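Local coordinates for glycosylation Associate Protein 3 (Streptococcus agalactiae serotype V, PDB 6OYC) that probably serves as a lectin-like, sugar-binding member of the Gap123 complex of the accessory Sec system, which is linked to glycosylation and secretion, at residues Tyr44-Gln49 and Pro59-Leu64; Leu72-Glu77 and His134-Glu139; Ile88-Arg93 and Ile111-Ala116. All blocks are in the same frame, centred on the assembly; numbering follows the deposited sequence.

All three contacts lie in the N-terminal beta-sandwich, in the order 44-49 with 59-64, then 72-77 with 134-139, with contact 3 (88-93 with 111-116) nested inside the loop that contact 2 closes. Contact 2 pairs two strands of the six-stranded antiparallel sheet, whereas contacts 1 and 3 start from strands of the facing four-stranded sheet. The centres of contacts 1 and 2 are about 14 Å apart, and Trp46 packs on Leu136 while Pro62 packs on Leu138. Contact 3, about 12 Å from contact 1, meets it where Tyr112 touches Leu64. Contact 2 is thus sheet pairing, while contacts 1 and 3 pack the loops 59-64 and 111-116 against strands 41-47 and 84-91.

Contact 1 of 3, residues Tyr44-Gln49 and Pro59-Leu64; sequences YTWSSQ and PNLPLL
An edge strand of a beta-sandwich is closed here by a loop: Ser47, the last residue of strand 41-47, is gripped by Asn60 and Leu61 of the connection that runs from helix 52-55 to strand 69-78. On its other side the strand pairs with strand 118-125, through Trp46 with Ile121 and Ser48 with Tyr119, so the loop takes the flank where the four-stranded sheet would otherwise end. The Asn60 side chain does the work of a backbone carbonyl. Its OD1 receives Ser47 N at 2.8 Å with an N-H...O angle of 159°, and the donor lies in the plane of the amide carbonyl. Ser47 O in turn accepts two backbone donors, Asn60 N at 3.0 Å almost in line with the C=O bond and Leu61 N at 3.1 Å from well above the carbonyl plane. Asn60 can fold back like this because its CG sits between the backbone N and the carbonyl carbon (chi1 40°).

The same amide lies at the edge of the Trp46 indole, its plane turned 69° from the ring, with Asn60 CG 3.7 Å from Trp46 CD1. Tyr44 CD2 rests over one face of that indole, and Trp46 NE1 bonds to the carbonyl of Tyr8. The Leu61 side chain also touches Ile7 of the opposite sheet and Tyr119 of this one. One of its methyls, CD2, meets Trp46 CB at 3.6 Å, while the other, CD1, lies against the Trp46 carbonyl. Just past the strand end Ser47 OG donates to Gln49 O at 2.8 Å, and the Pro59 ring packs on this backbone, its CB 3.4 Å from Ser48 C.

Contact 2 of 3, residues Leu72-Glu77 and His134-Glu139; sequences LSLNAE and HYLKLE
Asn75 and Tyr135 face each other across an antiparallel strand pair, the asparagine laid over the tyrosine ring. Asn75 CB stands 3.7 Å from the ring centroid, 17° off the normal, a CH-pi contact, and the amide plane is turned 56° from the ring. With CG placed between the backbone N and the carbonyl carbon (chi1 58°), the Tyr135 ring swings toward strand 72-77, and its OH bonds to Leu198 O. Beside it, the His134 ring stands nearly perpendicular to the Asn75 amide, His134 CD2 3.3 Å from Asn75 OD1. A classic beta bulge sets two residues, His134 and Tyr135, opposite Asn75: Asn75 O accepts His134 N at 3.0 Å and Tyr135 N at 3.2 Å. On the other face, Leu74 CD1 meets Leu136 CD2 at 3.5 Å and Leu72 CD1 lies against Leu138 CB, a surface packed on Val86, Ile121 and Leu123 of the facing sheet.

The His134 ring is held at both nitrogens. NE2 donates to Glu77 OE1 (2.5 Å, a doubtful length), near the ring plane but from above the carboxylate plane, and ND1 bonds to Ser29 OG. This fixes the ring's rotation, and the nearby carboxylate would probably favour a protonated imidazole.

Contact 3 of 3, residues Ile88-Arg93 and Ile111-Ala116; sequences IEFYNR and IYPKEA
Pro113 presents its CD-CG edge to one face of the Phe90 ring: CD is 3.5 Å from the ring centroid and only 2° off the normal, a CH-pi contact, with Pro113 CG 3.6 Å from Phe90 CD2. Tyr112 comes in obliquely from beside the proline, its CD1 3.8 Å from Phe90 CE1 and its plane at 80° to the phenylalanine ring. Ala116 CB completes the set, 3.8 Å from Phe90 CB and over one face of the Tyr112 ring. Tyr112 reaches in because its CG is turned away from the backbone N (chi1 -172°).

A type I beta turn from Pro113 to Ala116, closed by Ala116 N to Pro113 O, brings proline and alanine to the same phenylalanine. Lys66 NZ bonds to both Lys114 O and Ala116 O. Further out, a water accepts from Asn92 ND2 at 3.1 Å and donates to Glu115 OE1 at 2.8 Å, while Asn92 OD1 is held by Glu96 N and Phe94 N.

Phe90 sits on strand 84-91, between strands 97-103 and 118-125, and the turn it packs against is the crossing from strand 107-111 of the six-stranded sheet to strand 118-125 of the four-stranded one.

Contact 1 of 3, residues Tyr44-Gln49 and Pro59-Leu64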
loop_
_atom_site.group_PDB
_atom_site.type_symbol
_atom_site.label_atom_id
_atom_site.label_comp_id
_atom_site.label_asym_id
_atom_site.label_seq_id
_atom_site.Cartn_x
_atom_site.Cartn_y
_atom_site.Cartn_z
ATOM N N TYR C 44 -3.093 9.744 17.798
ATOM C CA TYR C 44 -4.031 8.920 17.061
ATOM C C TYR C 44 -4.085 7.544 17.703
ATOM O O TYR C 44 -3.060 7.027 18.157
ATOM C CB TYR C 44 -3.628 8.812 15.578
ATOM C CG TYR C 44 -4.731 8.192 14.778
ATOM C CD1 TYR C 44 -5.869 8.922 14.454
ATOM C CD2 TYR C 44 -4.676 6.852 14.405
ATOM C CE1 TYR C 44 -6.910 8.344 13.759
ATOM C CE2 TYR C 44 -5.710 6.267 13.689
ATOM C CZ TYR C 44 -6.825 7.021 13.366
ATOM O OH TYR C 44 -7.868 6.450 12.677
ATOM N N THR C 45 -5.276 6.949 17.717
ATOM C CA THR C 45 -5.468 5.613 18.271
ATOM C C THR C 45 -6.281 4.760 17.307
ATOM O O THR C 45 -7.373 5.158 16.884
ATOM C CB THR C 45 -6.159 5.666 19.643
ATOM O OG1 THR C 45 -5.267 6.253 20.595
ATOM C CG2 THR C 45 -6.504 4.251 20.134
ATOM N N TRP C 46 -5.740 3.592 16.973
ATOM C CA TRP C 46 -6.411 2.534 16.235
ATOM C C TRP C 46 -7.007 1.515 17.204
ATOM O O TRP C 46 -6.492 1.306 18.305
ATOM C CB TRP C 46 -5.429 1.816 15.310
ATOM C CG TRP C 46 -4.791 2.657 14.258
ATOM C CD1 TRP C 46 -5.224 2.824 12.977
ATOM C CD2 TRP C 46 -3.573 3.411 14.373
ATOM N NE1 TRP C 46 -4.365 3.648 12.287
ATOM C CE2 TRP C 46 -3.337 4.015 13.117
ATOM C CE3 TRP C 46 -2.667 3.642 15.414
ATOM C CZ2 TRP C 46 -2.233 4.840 12.874
ATOM C CZ3 TRP C 46 -1.565 4.453 15.168
ATOM C CH2 TRP C 46 -1.360 5.044 13.911
ATOM N N SER C 47 -8.069 0.835 16.773
ATOM C CA SER C 47 -8.758 -0.066 17.690
ATOM C C SER C 47 -9.158 -1.370 17.003
ATOM O O SER C 47 -9.505 -1.390 15.818
ATOM C CB SER C 47 -10.006 0.606 18.297
ATOM O OG SER C 47 -10.657 -0.318 19.152
ATOM N N SER C 48 -9.132 -2.457 17.779
ATOM C CA SER C 48 -9.507 -3.787 17.308
ATOM C C SER C 48 -11.002 -4.075 17.432
ATOM O O SER C 48 -11.448 -5.148 17.000
ATOM C CB SER C 48 -8.701 -4.872 18.058
ATOM O OG SER C 48 -9.306 -5.312 19.267
ATOM N N GLN C 49 -11.780 -3.164 18.011
ATOM C CA GLN C 49 -13.208 -3.379 18.210
ATOM C C GLN C 49 -13.892 -2.033 18.384
ATOM O O GLN C 49 -13.346 -1.143 19.034
ATOM C CB GLN C 49 -13.472 -4.253 19.434
ATOM C CG GLN C 49 -14.942 -4.504 19.694
ATOM C CD GLN C 49 -15.164 -5.804 20.444
ATOM O OE1 GLN C 49 -14.401 -6.797 20.298
ATOM N NE2 GLN C 49 -16.193 -5.807 21.276
ATOM N N PRO C 59 -13.649 -1.363 13.339
ATOM C CA PRO C 59 -12.287 -1.490 13.858
ATOM C C PRO C 59 -11.320 -1.454 12.692
ATOM O O PRO C 59 -11.636 -1.896 11.588
ATOM C CB PRO C 59 -12.285 -2.862 14.541
ATOM C CG PRO C 59 -13.357 -3.619 13.834
ATOM C CD PRO C 59 -14.428 -2.597 13.558
ATOM N N ASN C 60 -10.142 -0.905 12.936
ATOM C CA ASN C 60 -9.121 -0.831 11.903
ATOM C C ASN C 60 -7.898 -1.660 12.275
ATOM O O ASN C 60 -6.864 -1.572 11.597
ATOM C CB ASN C 60 -8.750 0.635 11.637
ATOM C CG ASN C 60 -8.685 1.452 12.922
ATOM O OD1 ASN C 60 -8.344 0.930 13.978
ATOM N ND2 ASN C 60 -9.033 2.723 12.837
ATOM N N LEU C 61 -7.995 -2.471 13.328
ATOM C CA LEU C 61 -6.974 -3.434 13.709
ATOM C C LEU C 61 -7.539 -4.843 13.586
ATOM O O LEU C 61 -8.707 -5.067 13.918
ATOM C CB LEU C 61 -6.476 -3.207 15.162
ATOM C CG LEU C 61 -5.848 -1.823 15.386
ATOM C CD1 LEU C 61 -5.405 -1.616 16.837
ATOM C CD2 LEU C 61 -4.677 -1.603 14.411
ATOM N N PRO C 62 -6.744 -5.810 13.143
ATOM C CA PRO C 62 -7.262 -7.167 12.965
ATOM C C PRO C 62 -7.339 -7.927 14.276
ATOM O O PRO C 62 -6.644 -7.636 15.256
ATOM C CB PRO C 62 -6.227 -7.819 12.037
ATOM C CG PRO C 62 -4.922 -7.159 12.449
ATOM C CD PRO C 62 -5.309 -5.713 12.811
ATOM N N LEU C 63 -8.184 -8.944 14.239
ATOM C CA LEU C 63 -8.325 -9.901 15.327
ATOM C C LEU C 63 -7.049 -10.722 15.461
ATOM O O LEU C 63 -6.547 -11.259 14.472
ATOM C CB LEU C 63 -9.523 -10.797 15.027
ATOM C CG LEU C 63 -10.367 -11.520 16.063
ATOM C CD1 LEU C 63 -10.903 -10.564 17.129
ATOM C CD2 LEU C 63 -11.512 -12.268 15.343
ATOM N N LEU C 64 -6.524 -10.831 16.679
ATOM C CA LEU C 64 -5.283 -11.551 16.930
ATOM C C LEU C 64 -5.557 -12.792 17.775
ATOM O O LEU C 64 -6.618 -12.929 18.392
ATOM C CB LEU C 64 -4.257 -10.642 17.625
ATOM C CG LEU C 64 -3.875 -9.352 16.875
ATOM C CD1 LEU C 64 -2.763 -8.586 17.600
ATOM C CD2 LEU C 64 -3.467 -9.640 15.421
#

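Contact 2 of 3, residues Leu72-Glu77 and His134-Glu139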
loop_
_atom_site.group_PDB
_atom_site.type_symbol
_atom_site.label_atom_id
_atom_site.label_comp_id
_atom_site.label_asym_id
_atom_site.label_seq_id
_atom_site.Cartn_x
_atom_site.Cartn_y
_atom_site.Cartn_z
ATOM N N LEU C 72 5.282 -5.513 15.045
ATOM C CA LEU C 72 4.744 -4.188 14.768
ATOM C C LEU C 72 5.889 -3.282 14.364
ATOM O O LEU C 72 6.890 -3.185 15.085
ATOM C CB LEU C 72 4.020 -3.609 15.974
ATOM C CG LEU C 72 3.343 -2.250 15.774
ATOM C CD1 LEU C 72 2.155 -2.388 14.821
ATOM C CD2 LEU C 72 2.908 -1.713 17.129
ATOM N N SER C 73 5.741 -2.632 13.214
ATOM C CA SER C 73 6.771 -1.785 12.638
ATOM C C SER C 73 6.212 -0.390 12.417
ATOM O O SER C 73 5.044 -0.232 12.046
ATOM C CB SER C 73 7.276 -2.346 11.302
ATOM O OG SER C 73 7.649 -3.694 11.452
ATOM N N LEU C 74 7.061 0.612 12.627
ATOM C CA LEU C 74 6.719 2.005 12.378
ATOM C C LEU C 74 7.454 2.479 11.134
ATOM O O LEU C 74 8.678 2.366 11.049
ATOM C CB LEU C 74 7.078 2.876 13.579
ATOM C CG LEU C 74 7.029 4.396 13.386
ATOM C CD1 LEU C 74 5.601 4.930 13.313
ATOM C CD2 LEU C 74 7.779 5.064 14.515
ATOM N N ASN C 75 6.710 2.988 10.171
ATOM C CA ASN C 75 7.278 3.638 8.999
ATOM C C ASN C 75 6.946 5.122 9.106
ATOM O O ASN C 75 5.806 5.521 8.854
ATOM C CB ASN C 75 6.736 3.029 7.708
ATOM C CG ASN C 75 7.585 3.378 6.508
ATOM O OD1 ASN C 75 8.058 4.514 6.385
ATOM N ND2 ASN C 75 7.807 2.404 5.623
ATOM N N ALA C 76 7.948 5.923 9.482
ATOM C CA ALA C 76 7.832 7.367 9.644
ATOM C C ALA C 76 9.185 8.011 9.347
ATOM O O ALA C 76 10.215 7.340 9.297
ATOM C CB ALA C 76 7.363 7.746 11.057
ATOM N N GLU C 77 9.177 9.333 9.155
ATOM C CA GLU C 77 10.382 10.110 8.887
ATOM C C GLU C 77 10.475 11.221 9.916
ATOM O O GLU C 77 9.559 12.044 10.007
ATOM C CB GLU C 77 10.356 10.717 7.475
ATOM C CG GLU C 77 10.631 9.752 6.342
ATOM C CD GLU C 77 10.168 10.278 4.996
ATOM O OE1 GLU C 77 9.404 9.565 4.314
ATOM O OE2 GLU C 77 10.565 11.397 4.610
ATOM N N HIS C 134 3.852 7.578 7.903
ATOM C CA HIS C 134 3.368 6.828 6.745
ATOM C C HIS C 134 2.390 5.738 7.151
ATOM O O HIS C 134 1.245 5.736 6.694
ATOM C CB HIS C 134 4.544 6.226 5.960
ATOM C CG HIS C 134 5.494 7.256 5.448
ATOM N ND1 HIS C 134 5.112 8.228 4.547
ATOM C CD2 HIS C 134 6.794 7.499 5.738
ATOM C CE1 HIS C 134 6.142 9.015 4.291
ATOM N NE2 HIS C 134 7.173 8.598 5.003
ATOM N N TYR C 135 2.820 4.806 7.998
ATOM C CA TYR C 135 1.954 3.695 8.368
ATOM C C TYR C 135 2.611 2.878 9.469
ATOM O O TYR C 135 3.797 3.032 9.781
ATOM C CB TYR C 135 1.629 2.794 7.170
ATOM C CG TYR C 135 2.826 2.184 6.475
ATOM C CD1 TYR C 135 3.520 1.113 7.038
ATOM C CD2 TYR C 135 3.247 2.659 5.230
ATOM C CE1 TYR C 135 4.611 0.537 6.386
ATOM C CE2 TYR C 135 4.337 2.088 4.570
ATOM C CZ TYR C 135 5.017 1.033 5.149
ATOM O OH TYR C 135 6.101 0.477 4.492
ATOM N N LEU C 136 1.814 1.999 10.049
ATOM C CA LEU C 136 2.317 0.912 10.860
ATOM C C LEU C 136 2.049 -0.385 10.116
ATOM O O LEU C 136 1.094 -0.477 9.333
ATOM C CB LEU C 136 1.655 0.878 12.235
ATOM C CG LEU C 136 1.710 2.125 13.126
ATOM C CD1 LEU C 136 0.969 1.839 14.403
ATOM C CD2 LEU C 136 3.128 2.528 13.466
ATOM N N LYS C 137 2.904 -1.382 10.353
ATOM C CA LYS C 137 2.727 -2.719 9.796
ATOM C C LYS C 137 2.678 -3.735 10.929
ATOM O O LYS C 137 3.613 -3.829 11.737
ATOM C CB LYS C 137 3.842 -3.067 8.808
ATOM C CG LYS C 137 3.642 -4.379 8.055
ATOM C CD LYS C 137 4.719 -4.539 6.987
ATOM C CE LYS C 137 4.717 -5.920 6.388
ATOM N NZ LYS C 137 5.939 -6.159 5.563
ATOM N N LEU C 138 1.591 -4.496 10.974
ATOM C CA LEU C 138 1.366 -5.522 11.978
ATOM C C LEU C 138 1.223 -6.869 11.272
ATOM O O LEU C 138 0.337 -7.036 10.423
ATOM C CB LEU C 138 0.109 -5.191 12.788
ATOM C CG LEU C 138 -0.373 -6.196 13.824
ATOM C CD1 LEU C 138 0.659 -6.291 14.950
ATOM C CD2 LEU C 138 -1.728 -5.754 14.361
ATOM N N GLU C 139 2.086 -7.825 11.621
ATOM C CA GLU C 139 2.074 -9.128 10.973
ATOM C C GLU C 139 2.472 -10.205 11.971
ATOM O O GLU C 139 3.244 -9.962 12.905
ATOM C CB GLU C 139 3.031 -9.162 9.781
ATOM C CG GLU C 139 4.384 -8.582 10.135
ATOM C CD GLU C 139 5.345 -8.557 8.961
ATOM O OE1 GLU C 139 5.306 -9.512 8.149
ATOM O OE2 GLU C 139 6.133 -7.583 8.859
HETATM O O HOH W 1 5.897 -5.428 11.381
#

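Contact 3 of 3, residues Ile88-Arg93 and Ile111-Ala116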
loop_
_atom_site.group_PDB
_atom_site.type_symbol
_atom_site.label_atom_id
_atom_site.label_comp_id
_atom_site.label_asym_id
_atom_site.label_seq_id
_atom_site.Cartn_x
_atom_site.Cartn_y
_atom_site.Cartn_z
ATOM N N ILE C 88 1.072 -0.152 22.135
ATOM C CA ILE C 88 0.006 -1.130 21.989
ATOM C C ILE C 88 -0.456 -1.521 23.383
ATOM O O ILE C 88 0.362 -1.880 24.241
ATOM C CB ILE C 88 0.466 -2.349 21.170
ATOM C CG1 ILE C 88 -0.647 -3.384 21.055
ATOM C CG2 ILE C 88 1.716 -2.988 21.744
ATOM C CD1 ILE C 88 -0.397 -4.378 19.918
ATOM N N GLU C 89 -1.760 -1.425 23.623
ATOM C CA GLU C 89 -2.330 -1.701 24.934
ATOM C C GLU C 89 -3.445 -2.730 24.811
ATOM O O GLU C 89 -4.245 -2.672 23.875
ATOM C CB GLU C 89 -2.876 -0.419 25.588
ATOM C CG GLU C 89 -3.269 -0.608 27.054
ATOM C CD GLU C 89 -3.124 0.672 27.880
ATOM O OE1 GLU C 89 -2.792 1.742 27.325
ATOM O OE2 GLU C 89 -3.356 0.605 29.096
ATOM N N PHE C 90 -3.503 -3.656 25.768
ATOM C CA PHE C 90 -4.463 -4.745 25.766
ATOM C C PHE C 90 -5.511 -4.535 26.858
ATOM O O PHE C 90 -5.212 -4.007 27.940
ATOM C CB PHE C 90 -3.741 -6.090 25.928
ATOM C CG PHE C 90 -2.533 -6.232 25.009
ATOM C CD1 PHE C 90 -2.695 -6.409 23.641
ATOM C CD2 PHE C 90 -1.243 -6.140 25.510
ATOM C CE1 PHE C 90 -1.578 -6.517 22.782
ATOM C CE2 PHE C 90 -0.124 -6.250 24.663
ATOM C CZ PHE C 90 -0.298 -6.435 23.299
ATOM N N TYR C 91 -6.747 -4.936 26.559
ATOM C CA TYR C 91 -7.887 -4.684 27.427
ATOM C C TYR C 91 -8.692 -5.963 27.555
ATOM O O TYR C 91 -8.894 -6.685 26.568
ATOM C CB TYR C 91 -8.786 -3.542 26.898
ATOM C CG TYR C 91 -8.072 -2.203 26.827
ATOM C CD1 TYR C 91 -7.324 -1.846 25.704
ATOM C CD2 TYR C 91 -8.133 -1.300 27.894
ATOM C CE1 TYR C 91 -6.659 -0.634 25.639
ATOM C CE2 TYR C 91 -7.481 -0.087 27.837
ATOM C CZ TYR C 91 -6.738 0.241 26.712
ATOM O OH TYR C 91 -6.096 1.450 26.656
ATOM N N ASN C 92 -9.123 -6.259 28.773
ATOM C CA ASN C 92 -9.982 -7.411 28.969
ATOM C C ASN C 92 -11.401 -7.029 28.565
ATOM O O ASN C 92 -11.674 -5.922 28.086
ATOM C CB ASN C 92 -9.892 -7.921 30.403
ATOM C CG ASN C 92 -10.389 -6.915 31.418
ATOM O OD1 ASN C 92 -11.068 -5.925 31.089
ATOM N ND2 ASN C 92 -10.042 -7.160 32.677
ATOM N N ARG C 93 -12.326 -7.951 28.786
ATOM C CA ARG C 93 -13.701 -7.775 28.351
ATOM C C ARG C 93 -14.457 -6.782 29.229
ATOM O O ARG C 93 -15.565 -6.379 28.869
ATOM C CB ARG C 93 -14.355 -9.173 28.279
ATOM C CG ARG C 93 -15.759 -9.362 28.774
ATOM C CD ARG C 93 -16.244 -10.803 28.549
ATOM N NE ARG C 93 -15.994 -11.396 27.224
ATOM C CZ ARG C 93 -15.227 -12.468 27.019
ATOM N NH1 ARG C 93 -14.583 -13.037 28.036
ATOM N NH2 ARG C 93 -15.074 -12.968 25.795
ATOM N N ILE C 111 3.884 -11.018 22.124
ATOM C CA ILE C 111 2.872 -12.066 22.153
ATOM C C ILE C 111 1.535 -11.436 22.515
ATOM O O ILE C 111 1.441 -10.696 23.496
ATOM C CB ILE C 111 3.252 -13.176 23.143
ATOM C CG1 ILE C 111 4.266 -14.118 22.485
ATOM C CG2 ILE C 111 2.018 -13.929 23.586
ATOM C CD1 ILE C 111 5.204 -14.740 23.470
ATOM N N TYR C 112 0.514 -11.693 21.710
ATOM C CA TYR C 112 -0.825 -11.251 22.066
ATOM C C TYR C 112 -1.241 -11.990 23.332
ATOM O O TYR C 112 -1.350 -13.224 23.304
ATOM C CB TYR C 112 -1.806 -11.521 20.930
ATOM C CG TYR C 112 -3.180 -10.917 21.125
ATOM C CD1 TYR C 112 -3.363 -9.525 21.186
ATOM C CD2 TYR C 112 -4.311 -11.738 21.225
ATOM C CE1 TYR C 112 -4.646 -8.974 21.351
ATOM C CE2 TYR C 112 -5.593 -11.197 21.379
ATOM C CZ TYR C 112 -5.757 -9.817 21.446
ATOM O OH TYR C 112 -7.030 -9.300 21.618
ATOM N N PRO C 113 -1.454 -11.299 24.448
ATOM C CA PRO C 113 -1.517 -11.980 25.746
ATOM C C PRO C 113 -2.859 -12.651 26.003
ATOM O O PRO C 113 -3.876 -12.316 25.397
ATOM C CB PRO C 113 -1.272 -10.844 26.739
ATOM C CG PRO C 113 -1.787 -9.645 26.048
ATOM C CD PRO C 113 -1.474 -9.835 24.592
ATOM N N LYS C 114 -2.837 -13.595 26.966
ATOM C CA LYS C 114 -3.993 -14.441 27.262
ATOM C C LYS C 114 -5.174 -13.656 27.814
ATOM O O LYS C 114 -6.320 -14.066 27.623
ATOM C CB LYS C 114 -3.642 -15.540 28.267
ATOM C CG LYS C 114 -3.029 -16.835 27.722
ATOM C CD LYS C 114 -1.888 -16.597 26.755
ATOM C CE LYS C 114 -0.621 -16.418 27.565
ATOM N NZ LYS C 114 0.602 -16.352 26.743
ATOM N N GLU C 115 -4.925 -12.561 28.521
ATOM C CA GLU C 115 -5.991 -11.757 29.114
ATOM C C GLU C 115 -6.556 -10.711 28.158
ATOM O O GLU C 115 -7.530 -10.031 28.501
ATOM C CB GLU C 115 -5.479 -11.064 30.380
ATOM C CG GLU C 115 -5.275 -12.019 31.536
ATOM C CD GLU C 115 -6.537 -12.771 31.893
ATOM O OE1 GLU C 115 -7.612 -12.145 31.978
ATOM O OE2 GLU C 115 -6.458 -13.996 32.080
ATOM N N ALA C 116 -5.971 -10.567 26.971
ATOM C CA ALA C 116 -6.435 -9.569 26.022
ATOM C C ALA C 116 -7.771 -10.002 25.420
ATOM O O ALA C 116 -7.884 -11.098 24.867
ATOM C CB ALA C 116 -5.392 -9.359 24.922
HETATM O O HOH W 2 -8.878 -9.952 33.070
#